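Local coordinates for protein putative lipase/esterase (Lactobacillus plantarum WCFS1, PDB 3BXP) that probably hydrolyses carboxylic esters, as a putative carboxylesterase of the alpha/beta-hydrolase fold, at residues L71-I76 with P84-Q89. Numbering follows the deposited sequence.
Sequences LNYQLI and PWALQQ
Gln89 reaches from the second turn of helix 85-99 to the chain leaving strand 67-72, and its OE1 accepts the backbone N-H of Gln74, with Gln89 OE1 and Gln74 N 2.7 Å apart. The donor N lies in the carbonyl plane, on a lone pair of OE1, though the bond is bent to 148° at the hydrogen. Beyond CG the Gln89 side chain runs extended, which carries the amide across to the loop; its NE2 is held by the carbonyl of His14, so both ends of the amide are engaged and its flip is fixed. With an alanine here, the buried Gln74 N would probably lose its acceptor and the His14 carbonyl its amide donor. The Gln74 side chain bends at chi2 (62°), and Gln74 NE2 turns back to donate to Leu75 O at 3.0 Å, nearly straight. Trp85 NE1 donates to a bound buffer molecule.

This is the strand-to-helix connection of an alpha/beta-hydrolase, beside the presumed nucleophile elbow, which the Tyr73 side chain touches.

Apolar contacts flank the bond between Gln74 and Gln89. Tyr73 CB rests 4.0 Å from Ala86 CB, while the Tyr73 ring leads away and its hydroxyl bonds to the carbonyl of Pro42. Gln74 lies alongside Trp85, with Gln74 CG 4.1 Å from Trp85 CB and the amide and indole planes 81° apart. Pro84 CD sits 3.8 Å over one face of the Trp85 indole.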
loop_
_atom_site.group_PDB
_atom_site.type_symbol
_atom_site.label_atom_id
_atom_site.label_comp_id
_atom_site.label_asym_id
_atom_site.label_seq_id
_atom_site.Cartn_x
_atom_site.Cartn_y
_atom_site.Cartn_z
ATOM N N LEU B 71 25.980 -2.684 0.125
ATOM C CA LEU B 71 26.645 -2.086 -1.036
ATOM C C LEU B 71 26.684 -0.577 -0.859
ATOM O O LEU B 71 25.665 0.077 -0.911
ATOM C CB LEU B 71 25.922 -2.437 -2.324
ATOM C CG LEU B 71 26.387 -1.537 -3.513
ATOM C CD1 LEU B 71 27.884 -1.562 -3.802
ATOM C CD2 LEU B 71 25.509 -1.946 -4.723
ATOM N N ASN B 72 27.868 -0.045 -0.574
ATOM C CA ASN B 72 28.063 1.375 -0.450
ATOM C C ASN B 72 28.333 2.006 -1.811
ATOM O O ASN B 72 29.435 2.202 -2.170
ATOM C CB ASN B 72 29.212 1.630 0.526
ATOM C CG ASN B 72 28.777 1.661 2.014
ATOM O OD1 ASN B 72 27.626 1.421 2.388
ATOM N ND2 ASN B 72 29.723 2.028 2.862
ATOM N N TYR B 73 27.272 2.270 -2.539
ATOM C CA TYR B 73 27.313 2.692 -3.956
ATOM C C TYR B 73 27.863 4.126 -4.058
ATOM O O TYR B 73 27.898 4.902 -3.094
ATOM C CB TYR B 73 25.911 2.527 -4.594
ATOM C CG TYR B 73 24.906 3.294 -3.788
ATOM C CD1 TYR B 73 24.801 4.663 -3.939
ATOM C CD2 TYR B 73 24.100 2.669 -2.821
ATOM C CE1 TYR B 73 23.922 5.432 -3.159
ATOM C CE2 TYR B 73 23.228 3.429 -2.014
ATOM C CZ TYR B 73 23.150 4.799 -2.179
ATOM O OH TYR B 73 22.315 5.543 -1.356
ATOM N N GLN B 74 28.257 4.485 -5.270
ATOM C CA GLN B 74 28.805 5.805 -5.550
ATOM C C GLN B 74 27.967 6.945 -4.998
ATOM O O GLN B 74 26.757 7.054 -5.268
ATOM C CB GLN B 74 28.887 5.958 -7.065
ATOM C CG GLN B 74 29.620 7.125 -7.541
ATOM C CD GLN B 74 31.052 7.098 -7.121
ATOM O OE1 GLN B 74 31.773 6.162 -7.436
ATOM N NE2 GLN B 74 31.488 8.125 -6.403
ATOM N N LEU B 75 28.648 7.896 -4.370
ATOM C CA LEU B 75 27.999 9.107 -3.861
ATOM C C LEU B 75 28.517 10.308 -4.653
ATOM O O LEU B 75 29.427 10.184 -5.506
ATOM C CB LEU B 75 28.372 9.331 -2.397
ATOM C CG LEU B 75 28.011 8.208 -1.447
ATOM C CD1 LEU B 75 28.571 8.497 -0.056
ATOM C CD2 LEU B 75 26.477 8.024 -1.503
ATOM N N ILE B 76 27.955 11.471 -4.346
ATOM C CA ILE B 76 28.309 12.695 -5.106
ATOM C C ILE B 76 29.571 13.327 -4.506
ATOM O O ILE B 76 30.048 14.304 -4.995
ATOM C CB ILE B 76 27.139 13.741 -5.211
ATOM C CG1 ILE B 76 26.738 14.313 -3.857
ATOM C CG2 ILE B 76 25.905 13.190 -5.877
ATOM C CD1 ILE B 76 25.929 15.604 -4.016
ATOM N N PRO B 84 26.684 6.795 -14.389
ATOM C CA PRO B 84 26.065 5.469 -14.373
ATOM C C PRO B 84 26.693 4.531 -13.365
ATOM O O PRO B 84 26.303 3.376 -13.223
ATOM C CB PRO B 84 26.316 4.964 -15.783
ATOM C CG PRO B 84 27.622 5.532 -16.123
ATOM C CD PRO B 84 27.646 6.926 -15.502
ATOM N N TRP B 85 27.641 5.052 -12.621
ATOM C CA TRP B 85 28.518 4.198 -11.797
ATOM C C TRP B 85 27.800 3.283 -10.813
ATOM O O TRP B 85 28.177 2.115 -10.703
ATOM C CB TRP B 85 29.581 5.015 -11.055
ATOM C CG TRP B 85 30.059 6.182 -11.895
ATOM C CD1 TRP B 85 29.846 7.513 -11.639
ATOM C CD2 TRP B 85 30.732 6.126 -13.153
ATOM N NE1 TRP B 85 30.330 8.271 -12.660
ATOM C CE2 TRP B 85 30.908 7.443 -13.584
ATOM C CE3 TRP B 85 31.228 5.077 -13.947
ATOM C CZ2 TRP B 85 31.529 7.758 -14.789
ATOM C CZ3 TRP B 85 31.874 5.390 -15.137
ATOM C CH2 TRP B 85 32.038 6.718 -15.533
ATOM N N ALA B 86 26.803 3.791 -10.090
ATOM C CA ALA B 86 26.126 2.971 -9.081
ATOM C C ALA B 86 25.492 1.714 -9.683
ATOM O O ALA B 86 25.475 0.690 -9.025
ATOM C CB ALA B 86 25.069 3.789 -8.293
ATOM N N LEU B 87 24.940 1.823 -10.879
ATOM C CA LEU B 87 24.307 0.696 -11.599
ATOM C C LEU B 87 25.339 -0.409 -11.932
ATOM O O LEU B 87 25.104 -1.597 -11.697
ATOM C CB LEU B 87 23.620 1.177 -12.886
ATOM C CG LEU B 87 22.477 2.151 -12.753
ATOM C CD1 LEU B 87 22.080 2.652 -14.135
ATOM C CD2 LEU B 87 21.287 1.517 -12.032
ATOM N N GLN B 88 26.512 0.022 -12.395
ATOM C CA GLN B 88 27.648 -0.874 -12.722
ATOM C C GLN B 88 28.155 -1.568 -11.457
ATOM O O GLN B 88 28.386 -2.777 -11.442
ATOM C CB GLN B 88 28.738 -0.092 -13.479
ATOM C CG GLN B 88 28.224 0.398 -14.832
ATOM C CD GLN B 88 29.002 1.518 -15.528
ATOM O OE1 GLN B 88 29.789 2.248 -14.947
ATOM N NE2 GLN B 88 28.698 1.694 -16.801
ATOM N N GLN B 89 28.237 -0.811 -10.359
ATOM C CA GLN B 89 28.679 -1.365 -9.062
ATOM C C GLN B 89 27.701 -2.386 -8.493
ATOM O O GLN B 89 28.101 -3.386 -7.929
ATOM C CB GLN B 89 28.868 -0.238 -8.057
ATOM C CG GLN B 89 29.969 0.743 -8.400
ATOM C CD GLN B 89 29.969 2.012 -7.538
ATOM O OE1 GLN B 89 28.937 2.457 -6.984
ATOM N NE2 GLN B 89 31.159 2.624 -7.438
#